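Local coordinates for protein NalD (Pseudomonas aeruginosa PAO1, PDB 5DAJ) that represses the MexAB-OprM multidrug efflux pump as a TetR-family regulator that probably binds DNA, a repression relieved when novobiocin binds, at residues 16-21 with 37-42; 49-54 with 58-63; 86-91 with 142-147; 97-102 with 176-181. One frame throughout, in Å; residues are numbered along the deposited sequence.

Contact 1. Residues 16-21 with 37-42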
loop_
_atom_site.group_PDB
_atom_site.type_symbol
_atom_site.label_atom_id
_atom_site.label_comp_id
_atom_site.label_asym_id
_atom_site.label_seq_id
_atom_site.Cartn_x
_atom_site.Cartn_y
_atom_site.Cartn_z
ATOM N N LEU A 16 -19.463 13.792 8.584
ATOM C CA LEU A 16 -18.539 12.693 8.256
ATOM C C LEU A 16 -19.017 11.864 7.075
ATOM O O LEU A 16 -18.202 11.428 6.242
ATOM C CB LEU A 16 -18.267 11.786 9.472
ATOM C CG LEU A 16 -17.467 12.445 10.602
ATOM C CD1 LEU A 16 -17.419 11.525 11.817
ATOM C CD2 LEU A 16 -16.049 12.801 10.165
ATOM N N LEU A 17 -20.318 11.609 7.030
ATOM C CA LEU A 17 -20.907 10.880 5.903
ATOM C C LEU A 17 -20.750 11.640 4.584
ATOM O O LEU A 17 -20.394 11.048 3.559
ATOM C CB LEU A 17 -22.390 10.590 6.151
ATOM C CG LEU A 17 -22.703 9.360 7.016
ATOM C CD1 LEU A 17 -24.190 9.316 7.320
ATOM C CD2 LEU A 17 -22.260 8.064 6.340
ATOM N N ALA A 18 -21.019 12.939 4.630
ATOM C CA ALA A 18 -20.833 13.841 3.483
ATOM C C ALA A 18 -19.391 13.844 2.982
ATOM O O ALA A 18 -19.136 13.636 1.795
ATOM C CB ALA A 18 -21.245 15.259 3.846
ATOM N N ALA A 19 -18.461 14.021 3.912
ATOM C CA ALA A 19 -17.030 13.975 3.607
ATOM C C ALA A 19 -16.589 12.624 3.023
ATOM O O ALA A 19 -15.767 12.572 2.098
ATOM C CB ALA A 19 -16.217 14.287 4.855
ATOM N N GLU A 20 -17.109 11.540 3.603
ATOM C CA GLU A 20 -16.818 10.172 3.139
ATOM C C GLU A 20 -17.185 10.035 1.664
ATOM O O GLU A 20 -16.367 9.609 0.855
ATOM C CB GLU A 20 -17.571 9.142 3.986
ATOM C CG GLU A 20 -17.333 7.682 3.621
ATOM C CD GLU A 20 -18.215 6.725 4.410
ATOM O OE1 GLU A 20 -18.472 6.971 5.604
ATOM O OE2 GLU A 20 -18.653 5.707 3.829
ATOM N N GLU A 21 -18.398 10.445 1.319
ATOM C CA GLU A 21 -18.879 10.406 -0.076
ATOM C C GLU A 21 -18.043 11.307 -1.007
ATOM O O GLU A 21 -17.645 10.883 -2.101
ATOM C CB GLU A 21 -20.369 10.800 -0.107
ATOM C CG GLU A 21 -21.118 10.840 -1.387
ATOM C CD GLU A 21 -22.217 11.899 -1.396
ATOM O OE1 GLU A 21 -22.044 13.048 -1.901
ATOM O OE2 GLU A 21 -23.270 11.571 -0.848
ATOM N N ALA A 37 -19.415 21.019 4.017
ATOM C CA ALA A 37 -20.485 21.712 4.733
ATOM C C ALA A 37 -21.753 21.806 3.890
ATOM O O ALA A 37 -22.847 21.478 4.357
ATOM C CB ALA A 37 -20.030 23.108 5.131
ATOM N N ARG A 38 -21.578 22.233 2.645
ATOM C CA ARG A 38 -22.684 22.373 1.702
ATOM C C ARG A 38 -23.371 21.041 1.432
ATOM O O ARG A 38 -24.593 20.944 1.502
ATOM C CB ARG A 38 -22.211 23.009 0.400
ATOM C CG ARG A 38 -23.329 23.548 -0.484
ATOM C CD ARG A 38 -22.837 24.527 -1.542
ATOM N NE ARG A 38 -21.833 23.905 -2.410
ATOM C CZ ARG A 38 -20.523 24.189 -2.445
ATOM N NH1 ARG A 38 -19.975 25.135 -1.672
ATOM N NH2 ARG A 38 -19.742 23.514 -3.288
ATOM N N ALA A 39 -22.574 20.011 1.173
ATOM C CA ALA A 39 -23.090 18.647 0.937
ATOM C C ALA A 39 -23.770 18.021 2.162
ATOM O O ALA A 39 -24.609 17.141 2.022
ATOM C CB ALA A 39 -21.967 17.744 0.453
ATOM N N ALA A 40 -23.369 18.457 3.354
ATOM C CA ALA A 40 -23.946 17.979 4.613
ATOM C C ALA A 40 -25.192 18.754 5.053
ATOM O O ALA A 40 -25.850 18.363 6.019
ATOM C CB ALA A 40 -22.901 18.032 5.718
ATOM N N GLY A 41 -25.514 19.835 4.347
ATOM C CA GLY A 41 -26.663 20.681 4.688
ATOM C C GLY A 41 -26.405 21.466 5.961
ATOM O O GLY A 41 -27.234 21.493 6.869
ATOM N N VAL A 42 -25.245 22.109 5.998
ATOM C CA VAL A 42 -24.693 22.681 7.223
ATOM C C VAL A 42 -23.828 23.898 6.877
ATOM O O VAL A 42 -23.355 24.030 5.755
ATOM C CB VAL A 42 -23.929 21.569 8.015
ATOM C CG1 VAL A 42 -22.593 22.026 8.588
ATOM C CG2 VAL A 42 -24.806 21.001 9.125
#
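A18 on helix 6-26 meets A39 and A40, at the C-terminal end of helix 33-40, in a small apolar helix-to-helix contact within the N-terminal DNA-binding region. The side-chain contacts are methyl to methyl. A18 CB lies 3.7 Å from A40 CB and 4.3 Å from A39 CB, and it also sits over the peptide that joins those two alanines, 4.1 Å from A39 C. With nothing longer than an alanine side chain between them, the backbones come close: A18 CA and A40 CA are 5.3 Å apart. No hydrogen bond crosses here.

Helix 33-40 is the first helix of the predicted helix-turn-helix motif, so this contact sets the motif's opening helix against the long N-terminal helix that TetR-type domains place beside it. Directly after A40 the chain turns. G41 takes a positive phi of 71° and ends the helix in a Schellman motif, with G41 N bonded to R38 O at 3.2 Å and V42 N to A37 O at 3.0 Å; the chain then enters the turn leading to helix 44-51. V42 touches V47 of that helix, as does A37, and A39 also leans on L22 further along helix 6-26.

Other sides of helix 6-26 have different neighbours. L16 and A19 pack on L57 of helix 54-63. E20, whose chain runs out extended from the backbone (chi1 -179°, chi2 -174°), holds its carboxylate in salt bridges with K104 and R107 of helix 103-114.

Contact 2. Residues 49-54 with 58-63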
loop_
_atom_site.group_PDB
_atom_site.type_symbol
_atom_site.label_atom_id
_atom_site.label_comp_id
_atom_site.label_asym_id
_atom_site.label_seq_id
_atom_site.Cartn_x
_atom_site.Cartn_y
_atom_site.Cartn_z
ATOM N N TRP A 49 -16.070 24.210 13.486
ATOM C CA TRP A 49 -16.412 24.112 14.880
ATOM C C TRP A 49 -16.252 22.718 15.470
ATOM O O TRP A 49 -15.723 22.545 16.537
ATOM C CB TRP A 49 -17.844 24.583 15.037
ATOM C CG TRP A 49 -18.286 24.695 16.415
ATOM C CD1 TRP A 49 -19.175 23.920 17.025
ATOM C CD2 TRP A 49 -17.875 25.658 17.374
ATOM N NE1 TRP A 49 -19.343 24.300 18.310
ATOM C CE2 TRP A 49 -18.545 25.376 18.550
ATOM C CE3 TRP A 49 -16.988 26.720 17.356
ATOM C CZ2 TRP A 49 -18.372 26.114 19.687
ATOM C CZ3 TRP A 49 -16.823 27.442 18.480
ATOM C CH2 TRP A 49 -17.501 27.137 19.631
ATOM N N HIS A 50 -16.729 21.718 14.759
ATOM C CA HIS A 50 -16.649 20.310 15.178
ATOM C C HIS A 50 -15.319 19.616 14.913
ATOM O O HIS A 50 -14.938 18.698 15.658
ATOM C CB HIS A 50 -17.772 19.500 14.524
ATOM C CG HIS A 50 -19.114 19.829 15.080
ATOM N ND1 HIS A 50 -19.414 19.640 16.412
ATOM C CD2 HIS A 50 -20.218 20.365 14.514
ATOM C CE1 HIS A 50 -20.661 20.013 16.633
ATOM N NE2 HIS A 50 -21.169 20.466 15.499
ATOM N N PHE A 51 -14.648 20.005 13.835
ATOM C CA PHE A 51 -13.462 19.270 13.358
ATOM C C PHE A 51 -12.186 20.077 13.181
ATOM O O PHE A 51 -11.155 19.500 12.864
ATOM C CB PHE A 51 -13.809 18.535 12.058
ATOM C CG PHE A 51 -14.862 17.483 12.236
ATOM C CD1 PHE A 51 -14.558 16.281 12.887
ATOM C CD2 PHE A 51 -16.154 17.690 11.777
ATOM C CE1 PHE A 51 -15.520 15.303 13.058
ATOM C CE2 PHE A 51 -17.124 16.711 11.951
ATOM C CZ PHE A 51 -16.806 15.518 12.593
ATOM N N GLN A 52 -12.247 21.397 13.380
ATOM C CA GLN A 52 -11.072 22.306 13.333
ATOM C C GLN A 52 -10.400 22.438 11.969
ATOM O O GLN A 52 -10.360 23.530 11.396
ATOM C CB GLN A 52 -10.043 21.937 14.386
ATOM C CG GLN A 52 -10.523 22.147 15.817
ATOM C CD GLN A 52 -11.116 20.888 16.403
ATOM O OE1 GLN A 52 -10.394 19.915 16.679
ATOM N NE2 GLN A 52 -12.432 20.883 16.603
ATOM N N ASN A 53 -9.871 21.335 11.461
ATOM C CA ASN A 53 -9.232 21.314 10.154
ATOM C C ASN A 53 -9.490 20.008 9.418
ATOM O O ASN A 53 -9.982 19.039 9.998
ATOM C CB ASN A 53 -7.731 21.555 10.329
ATOM C CG ASN A 53 -7.065 20.495 11.193
ATOM O OD1 ASN A 53 -6.920 19.355 10.775
ATOM N ND2 ASN A 53 -6.633 20.873 12.390
ATOM N N LYS A 54 -9.096 19.980 8.149
ATOM C CA LYS A 54 -9.329 18.821 7.282
ATOM C C LYS A 54 -8.648 17.549 7.792
ATOM O O LYS A 54 -9.211 16.463 7.703
ATOM C CB LYS A 54 -8.876 19.109 5.836
ATOM C CG LYS A 54 -9.489 18.155 4.815
ATOM C CD LYS A 54 -8.801 18.181 3.470
ATOM C CE LYS A 54 -9.024 19.476 2.737
ATOM N NZ LYS A 54 -8.554 19.364 1.329
ATOM N N PHE A 58 -10.471 14.072 8.776
ATOM C CA PHE A 58 -10.035 12.818 8.154
ATOM C C PHE A 58 -9.686 11.756 9.198
ATOM O O PHE A 58 -10.015 10.589 9.041
ATOM C CB PHE A 58 -8.828 13.090 7.257
ATOM C CG PHE A 58 -8.338 11.890 6.506
ATOM C CD1 PHE A 58 -9.047 11.398 5.443
ATOM C CD2 PHE A 58 -7.164 11.271 6.860
ATOM C CE1 PHE A 58 -8.587 10.303 4.734
ATOM C CE2 PHE A 58 -6.700 10.170 6.161
ATOM C CZ PHE A 58 -7.419 9.687 5.089
ATOM N N ASN A 59 -9.026 12.187 10.261
ATOM C CA ASN A 59 -8.621 11.303 11.350
ATOM C C ASN A 59 -9.803 10.756 12.161
ATOM O O ASN A 59 -9.822 9.573 12.528
ATOM C CB ASN A 59 -7.657 12.035 12.284
ATOM C CG ASN A 59 -6.531 11.151 12.764
ATOM O OD1 ASN A 59 -6.303 11.026 13.947
ATOM N ND2 ASN A 59 -5.824 10.517 11.838
ATOM N N GLU A 60 -10.760 11.632 12.457
ATOM C CA GLU A 60 -12.004 11.246 13.126
ATOM C C GLU A 60 -12.778 10.245 12.282
ATOM O O GLU A 60 -13.407 9.331 12.816
ATOM C CB GLU A 60 -12.882 12.475 13.397
ATOM C CG GLU A 60 -12.352 13.392 14.486
ATOM C CD GLU A 60 -12.314 12.729 15.853
ATOM O OE1 GLU A 60 -13.379 12.281 16.339
ATOM O OE2 GLU A 60 -11.201 12.636 16.425
HETATM N N MSE A 61 -12.706 10.415 10.967
HETATM C CA MSE A 61 -13.358 9.505 10.030
HETATM C C MSE A 61 -12.743 8.128 10.131
HETATM O O MSE A 61 -13.440 7.134 10.305
HETATM C CB MSE A 61 -13.262 10.038 8.599
HETATM C CG MSE A 61 -14.056 9.197 7.603
HETATM SE SE MSE A 61 -13.687 9.818 5.774
HETATM C CE MSE A 61 -14.970 11.274 5.953
ATOM N N LEU A 62 -11.428 8.053 10.076
ATOM C CA LEU A 62 -10.724 6.791 10.190
ATOM C C LEU A 62 -10.977 6.078 11.489
ATOM O O LEU A 62 -11.065 4.895 11.538
ATOM C CB LEU A 62 -9.249 7.013 10.042
ATOM C CG LEU A 62 -8.825 7.460 8.669
ATOM C CD1 LEU A 62 -7.428 8.008 8.739
ATOM C CD2 LEU A 62 -8.866 6.294 7.727
ATOM N N ASN A 63 -11.072 6.819 12.554
ATOM C CA ASN A 63 -11.377 6.272 13.885
ATOM C C ASN A 63 -12.655 5.453 13.945
ATOM O O ASN A 63 -12.732 4.504 14.723
ATOM C CB ASN A 63 -11.495 7.391 14.922
ATOM C CG ASN A 63 -10.166 7.880 15.423
ATOM O OD1 ASN A 63 -9.106 7.354 15.071
ATOM N ND2 ASN A 63 -10.216 8.909 16.266
#
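K54 NZ is gripped by the carbonyl oxygens of V28 and T31 and by the carboxylate of E121, while the other end of the same residue, K54 O, takes the backbone N-H of F58. That F58 N to K54 O bond is 2.9 Å long and nearly straight, 169° at the hydrogen. It is a first-turn bond of helix 54-63.

The side-chain half of the contact is F51 against E60. E60 CG comes in at the edge of the F51 ring, in its plane, 4.0 Å from F51 CE1; E60 CB approaches obliquely, 3.9 Å from the same carbon. Past CG the glutamate folds over (chi2 -64°), and its carboxylate, turned 38° from the ring plane, pairs with R12 of helix 6-26. R12 touches F51 as well, so the ring and the acid share a neighbour.

Between the two halves Q52 leaves helix 44-51 with positive phi, and N53 serves as N-cap, its OD1 accepting from H56 N. This is the exit of the predicted helix-turn-helix: its second helix ends and the next one starts, capped and packed back on it, as in TetR-type DNA-binding domains.

Contact 3. Residues 86-91 with 142-147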
loop_
_atom_site.group_PDB
_atom_site.type_symbol
_atom_site.label_atom_id
_atom_site.label_comp_id
_atom_site.label_asym_id
_atom_site.label_seq_id
_atom_site.Cartn_x
_atom_site.Cartn_y
_atom_site.Cartn_z
ATOM N N ARG A 86 -2.449 -18.480 16.975
ATOM C CA ARG A 86 -3.693 -18.788 16.259
ATOM C C ARG A 86 -4.645 -17.591 16.274
ATOM O O ARG A 86 -5.286 -17.274 15.269
ATOM C CB ARG A 86 -4.414 -19.978 16.915
ATOM C CG ARG A 86 -5.671 -20.472 16.178
ATOM C CD ARG A 86 -5.403 -20.852 14.731
ATOM N NE ARG A 86 -6.618 -21.320 14.063
ATOM C CZ ARG A 86 -6.657 -21.997 12.914
ATOM N NH1 ARG A 86 -5.536 -22.327 12.263
ATOM N NH2 ARG A 86 -7.833 -22.360 12.410
ATOM N N SER A 87 -4.765 -16.950 17.433
ATOM C CA SER A 87 -5.594 -15.741 17.567
ATOM C C SER A 87 -5.143 -14.656 16.591
ATOM O O SER A 87 -5.971 -13.949 15.995
ATOM C CB SER A 87 -5.551 -15.190 18.997
ATOM O OG SER A 87 -5.972 -16.163 19.941
ATOM N N LEU A 88 -3.826 -14.526 16.448
ATOM C CA LEU A 88 -3.237 -13.559 15.512
ATOM C C LEU A 88 -3.626 -13.882 14.066
ATOM O O LEU A 88 -4.027 -12.982 13.315
ATOM C CB LEU A 88 -1.713 -13.518 15.649
ATOM C CG LEU A 88 -0.984 -12.620 14.648
ATOM C CD1 LEU A 88 -1.439 -11.170 14.764
ATOM C CD2 LEU A 88 0.514 -12.725 14.842
ATOM N N TYR A 89 -3.503 -15.158 13.696
ATOM C CA TYR A 89 -3.955 -15.633 12.380
ATOM C C TYR A 89 -5.441 -15.325 12.160
ATOM O O TYR A 89 -5.817 -14.732 11.146
ATOM C CB TYR A 89 -3.705 -17.132 12.213
ATOM C CG TYR A 89 -4.362 -17.724 10.992
ATOM C CD1 TYR A 89 -3.773 -17.609 9.744
ATOM C CD2 TYR A 89 -5.580 -18.399 11.085
ATOM C CE1 TYR A 89 -4.373 -18.147 8.620
ATOM C CE2 TYR A 89 -6.191 -18.942 9.965
ATOM C CZ TYR A 89 -5.578 -18.815 8.734
ATOM O OH TYR A 89 -6.189 -19.344 7.626
ATOM N N ASP A 90 -6.265 -15.712 13.134
ATOM C CA ASP A 90 -7.713 -15.433 13.113
ATOM C C ASP A 90 -8.011 -13.951 12.924
ATOM O O ASP A 90 -8.832 -13.568 12.088
ATOM C CB ASP A 90 -8.393 -15.906 14.407
ATOM C CG ASP A 90 -8.531 -17.422 14.496
ATOM O OD1 ASP A 90 -8.405 -18.123 13.473
ATOM O OD2 ASP A 90 -8.788 -17.924 15.606
ATOM N N LEU A 91 -7.325 -13.117 13.695
ATOM C CA LEU A 91 -7.482 -11.660 13.587
ATOM C C LEU A 91 -7.171 -11.138 12.178
ATOM O O LEU A 91 -7.919 -10.315 11.631
ATOM C CB LEU A 91 -6.593 -10.945 14.603
ATOM C CG LEU A 91 -6.633 -9.409 14.548
ATOM C CD1 LEU A 91 -7.957 -8.864 15.067
ATOM C CD2 LEU A 91 -5.477 -8.814 15.329
ATOM N N GLN A 142 5.973 -8.196 20.269
ATOM C CA GLN A 142 5.875 -8.693 21.646
ATOM C C GLN A 142 5.314 -10.115 21.714
ATOM O O GLN A 142 5.814 -10.945 22.466
ATOM C CB GLN A 142 5.017 -7.752 22.485
ATOM C CG GLN A 142 4.920 -8.110 23.971
ATOM C CD GLN A 142 3.694 -7.533 24.668
ATOM O OE1 GLN A 142 3.096 -8.197 25.521
ATOM N NE2 GLN A 142 3.322 -6.300 24.329
ATOM N N LEU A 143 4.275 -10.378 20.930
ATOM C CA LEU A 143 3.674 -11.713 20.834
ATOM C C LEU A 143 4.690 -12.760 20.361
ATOM O O LEU A 143 4.873 -13.787 21.008
ATOM C CB LEU A 143 2.445 -11.696 19.915
ATOM C CG LEU A 143 1.855 -13.036 19.458
ATOM C CD1 LEU A 143 1.616 -13.984 20.609
ATOM C CD2 LEU A 143 0.551 -12.802 18.726
ATOM N N PHE A 144 5.343 -12.488 19.234
ATOM C CA PHE A 144 6.397 -13.377 18.712
ATOM C C PHE A 144 7.590 -13.509 19.667
ATOM O O PHE A 144 8.280 -14.524 19.656
ATOM C CB PHE A 144 6.911 -12.891 17.352
ATOM C CG PHE A 144 5.943 -13.086 16.224
ATOM C CD1 PHE A 144 5.527 -14.356 15.849
ATOM C CD2 PHE A 144 5.469 -11.994 15.515
ATOM C CE1 PHE A 144 4.635 -14.525 14.804
ATOM C CE2 PHE A 144 4.577 -12.159 14.474
ATOM C CZ PHE A 144 4.158 -13.428 14.117
ATOM N N ALA A 145 7.821 -12.478 20.478
ATOM C CA ALA A 145 8.943 -12.436 21.425
ATOM C C ALA A 145 8.748 -13.259 22.703
ATOM O O ALA A 145 9.718 -13.497 23.427
ATOM C CB ALA A 145 9.255 -10.993 21.798
ATOM N N ARG A 146 7.516 -13.677 22.989
ATOM C CA ARG A 146 7.239 -14.541 24.150
ATOM C C ARG A 146 7.922 -15.888 23.973
ATOM O O ARG A 146 7.983 -16.409 22.858
ATOM C CB ARG A 146 5.739 -14.792 24.341
ATOM C CG ARG A 146 4.904 -13.548 24.571
ATOM C CD ARG A 146 3.431 -13.845 24.725
ATOM N NE ARG A 146 2.625 -12.641 24.542
ATOM C CZ ARG A 146 1.315 -12.627 24.279
ATOM N NH1 ARG A 146 0.612 -13.764 24.185
ATOM N NH2 ARG A 146 0.698 -11.456 24.115
ATOM N N ASP A 147 8.409 -16.451 25.076
ATOM C CA ASP A 147 9.122 -17.745 25.061
ATOM C C ASP A 147 8.302 -18.845 24.385
ATOM O O ASP A 147 8.825 -19.619 23.580
ATOM C CB ASP A 147 9.471 -18.186 26.489
ATOM C CG ASP A 147 10.467 -17.256 27.163
ATOM O OD1 ASP A 147 11.547 -17.022 26.588
ATOM O OD2 ASP A 147 10.168 -16.760 28.272
#
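One methyl of L88, CD2, carries most of this contact, touching two side chains of the facing helix. It lies 3.8 Å from F144 CZ and 3.9 Å from L143 CD2. F144 offers the far end of its ring and crosses the leucine at about a right angle; L143 meets L88 obliquely and reaches further in, its CD2 also coming to 3.9 Å from L88 CB. All three residues are buried, and the contact is apolar throughout, with no hydrogen bond between the segments.

Both leucines swing CG anti to the backbone N (chi1 176° for L88, 168° for L143), which sends their branches into the gap between the helices. F144 does it differently: its CG stands beside the backbone N, and the length of the ring bridges the distance from a CB that does not itself face L88.

In the next shell, R146 lays its guanidinium against L143, with L143 CD1 3.7 Å above one face, toward its rim. R146 also makes a weak hydrogen bond to L76 O and occupies the N-cap of helix 147-150. On the other segment, Y89 heads a different way and meets F198 and W205 edge-to-face.

The contact sits where helix 84-101 starts and helix 123-145 ends, in the all-helical C-terminal region. L88 also packs on L166 of helix 159-179 and on L76 of helix 69-76, and F144 reaches P159 and A162, so four helices converge on this one apolar cluster.

Contact 4. Residues 97-102 with 176-181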
loop_
_atom_site.group_PDB
_atom_site.type_symbol
_atom_site.label_atom_id
_atom_site.label_comp_id
_atom_site.label_asym_id
_atom_site.label_seq_id
_atom_site.Cartn_x
_atom_site.Cartn_y
_atom_site.Cartn_z
ATOM N N GLN A 97 -11.125 -10.572 5.466
ATOM C CA GLN A 97 -12.532 -10.880 5.183
ATOM C C GLN A 97 -13.502 -9.692 5.389
ATOM O O GLN A 97 -14.511 -9.599 4.699
ATOM C CB GLN A 97 -12.984 -12.065 6.022
ATOM C CG GLN A 97 -12.371 -13.379 5.572
ATOM C CD GLN A 97 -12.861 -14.567 6.370
ATOM O OE1 GLN A 97 -13.100 -14.464 7.568
ATOM N NE2 GLN A 97 -13.018 -15.704 5.708
ATOM N N SER A 98 -13.184 -8.788 6.315
ATOM C CA SER A 98 -14.001 -7.569 6.570
ATOM C C SER A 98 -14.132 -6.621 5.365
ATOM O O SER A 98 -15.092 -5.835 5.280
ATOM C CB SER A 98 -13.453 -6.767 7.750
ATOM O OG SER A 98 -12.264 -6.090 7.394
ATOM N N LEU A 99 -13.165 -6.694 4.447
ATOM C CA LEU A 99 -13.208 -5.939 3.179
ATOM C C LEU A 99 -14.514 -6.104 2.408
ATOM O O LEU A 99 -14.981 -5.166 1.771
ATOM C CB LEU A 99 -12.058 -6.357 2.259
ATOM C CG LEU A 99 -10.665 -5.881 2.652
ATOM C CD1 LEU A 99 -9.609 -6.636 1.856
ATOM C CD2 LEU A 99 -10.540 -4.387 2.424
ATOM N N LEU A 100 -15.079 -7.308 2.459
ATOM C CA LEU A 100 -16.372 -7.596 1.830
ATOM C C LEU A 100 -17.540 -7.282 2.750
ATOM O O LEU A 100 -18.490 -6.606 2.353
ATOM C CB LEU A 100 -16.466 -9.071 1.396
ATOM C CG LEU A 100 -15.945 -9.452 0.005
ATOM C CD1 LEU A 100 -16.113 -10.955 -0.185
ATOM C CD2 LEU A 100 -16.644 -8.697 -1.123
ATOM N N THR A 101 -17.471 -7.794 3.971
ATOM C CA THR A 101 -18.616 -7.739 4.897
ATOM C C THR A 101 -18.950 -6.348 5.478
ATOM O O THR A 101 -20.057 -6.153 5.981
ATOM C CB THR A 101 -18.444 -8.726 6.068
ATOM O OG1 THR A 101 -17.231 -8.438 6.763
ATOM C CG2 THR A 101 -18.415 -10.163 5.562
ATOM N N GLN A 102 -18.016 -5.401 5.405
ATOM C CA GLN A 102 -18.213 -4.051 5.973
ATOM C C GLN A 102 -17.993 -2.931 4.950
ATOM O O GLN A 102 -16.867 -2.465 4.769
ATOM C CB GLN A 102 -17.291 -3.850 7.166
ATOM C CG GLN A 102 -17.651 -4.704 8.370
ATOM C CD GLN A 102 -16.607 -4.628 9.477
ATOM O OE1 GLN A 102 -15.934 -3.605 9.641
ATOM N NE2 GLN A 102 -16.460 -5.710 10.236
ATOM N N ASP A 176 -3.734 -3.996 -2.650
ATOM C CA ASP A 176 -3.998 -4.683 -3.925
ATOM C C ASP A 176 -5.489 -4.799 -4.185
ATOM O O ASP A 176 -5.967 -4.426 -5.257
ATOM C CB ASP A 176 -3.363 -6.087 -3.971
ATOM C CG ASP A 176 -2.051 -6.137 -4.746
ATOM O OD1 ASP A 176 -1.750 -5.215 -5.525
ATOM O OD2 ASP A 176 -1.309 -7.129 -4.587
ATOM N N TRP A 177 -6.222 -5.323 -3.208
ATOM C CA TRP A 177 -7.644 -5.616 -3.405
ATOM C C TRP A 177 -8.471 -4.357 -3.609
ATOM O O TRP A 177 -9.332 -4.317 -4.479
ATOM C CB TRP A 177 -8.243 -6.416 -2.252
ATOM C CG TRP A 177 -9.601 -6.910 -2.610
ATOM C CD1 TRP A 177 -9.889 -7.996 -3.378
ATOM C CD2 TRP A 177 -10.848 -6.319 -2.263
ATOM N NE1 TRP A 177 -11.243 -8.127 -3.518
ATOM C CE2 TRP A 177 -11.858 -7.110 -2.844
ATOM C CE3 TRP A 177 -11.216 -5.204 -1.512
ATOM C CZ2 TRP A 177 -13.219 -6.822 -2.696
ATOM C CZ3 TRP A 177 -12.572 -4.915 -1.365
ATOM C CH2 TRP A 177 -13.554 -5.723 -1.954
ATOM N N LEU A 178 -8.207 -3.340 -2.798
ATOM C CA LEU A 178 -8.901 -2.053 -2.920
ATOM C C LEU A 178 -8.579 -1.337 -4.235
ATOM O O LEU A 178 -9.438 -0.673 -4.803
ATOM C CB LEU A 178 -8.563 -1.149 -1.750
ATOM C CG LEU A 178 -9.079 -1.610 -0.386
ATOM C CD1 LEU A 178 -8.383 -0.864 0.747
ATOM C CD2 LEU A 178 -10.584 -1.457 -0.291
ATOM N N ARG A 179 -7.350 -1.494 -4.721
ATOM C CA ARG A 179 -6.942 -0.989 -6.051
ATOM C C ARG A 179 -7.664 -1.758 -7.171
ATOM O O ARG A 179 -8.173 -1.162 -8.105
ATOM C CB ARG A 179 -5.423 -1.092 -6.234
ATOM C CG ARG A 179 -4.886 -0.554 -7.564
ATOM C CD ARG A 179 -3.393 -0.791 -7.744
ATOM N NE ARG A 179 -3.015 -2.165 -7.391
ATOM C CZ ARG A 179 -3.200 -3.235 -8.166
ATOM N NH1 ARG A 179 -3.740 -3.136 -9.379
ATOM N NH2 ARG A 179 -2.836 -4.423 -7.724
ATOM N N ASP A 180 -7.675 -3.086 -7.061
ATOM C CA ASP A 180 -8.294 -3.985 -8.059
ATOM C C ASP A 180 -8.988 -5.169 -7.363
ATOM O O ASP A 180 -8.343 -6.171 -7.046
ATOM C CB ASP A 180 -7.236 -4.501 -9.044
ATOM C CG ASP A 180 -7.805 -5.475 -10.082
ATOM O OD1 ASP A 180 -9.043 -5.609 -10.191
ATOM O OD2 ASP A 180 -6.998 -6.113 -10.798
ATOM N N PRO A 181 -10.307 -5.060 -7.121
ATOM C CA PRO A 181 -11.053 -6.134 -6.434
ATOM C C PRO A 181 -11.287 -7.413 -7.233
ATOM O O PRO A 181 -11.796 -8.385 -6.680
ATOM C CB PRO A 181 -12.397 -5.475 -6.068
ATOM C CG PRO A 181 -12.497 -4.262 -6.905
ATOM C CD PRO A 181 -11.106 -3.825 -7.238
#
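Helices 84-101 and 159-179 of the C-terminal domain come together near their C-terminal ends, with L99 pressed against W177 and L178. L99 and W177 run alongside one another, pointing in opposing directions: L99 CB is 3.9 Å from W177 CZ3, and L99 CD1 is 4.0 Å from W177 CE3, both on the six-membered ring. The other methyl, L99 CD2, reaches L178 CD2 at 4.0 Å. L100 adds a looser touch from the exposed side, its CD2 4.2 Å from W177 CZ2.

W177 gets across the gap because its CG stands anti to the backbone N (chi1 -169°). P181, just beyond the helix end, lays CB 3.6 Å above one face of the indole, toward its rim, and F184 meets it with planes at about 45°. L99 O and L100 O are both bonded by the guanidinium of R106.

The D176-R179 pair lies on another side of helix 159-179, R179 NH2 bonding D176 OD1 at 2.6 Å. Helix 159-179 thus divides its chemistry, with carbon contacts toward helix 84-101 inside the subunit and, facing the dimer partner, an intrachain salt bridge whose two members also bond H167 and N130 of the second subunit.

Overall arrangement
Contacts 1 and 2 belong to the TetR-type DNA-binding region and touch each other, M61 and F51 of contact 2 packing on helix 6-26. Contacts 3 and 4 lie in the C-terminal region and share helix 84-101, one near each end, with centres about 24 Å apart. Both are buried and made of larger apolar side chains, leucine with an aromatic ring. Contact 1, about 22 Å from the chain centre, is only partly buried and relies on alanines; contact 2, also partly buried, is alone in having a hydrogen bond between its segments. Contact 4 alone borders the second subunit. Contacts 1 and 3 lie on opposite sides of the chain centre, their centres about 40 Å apart.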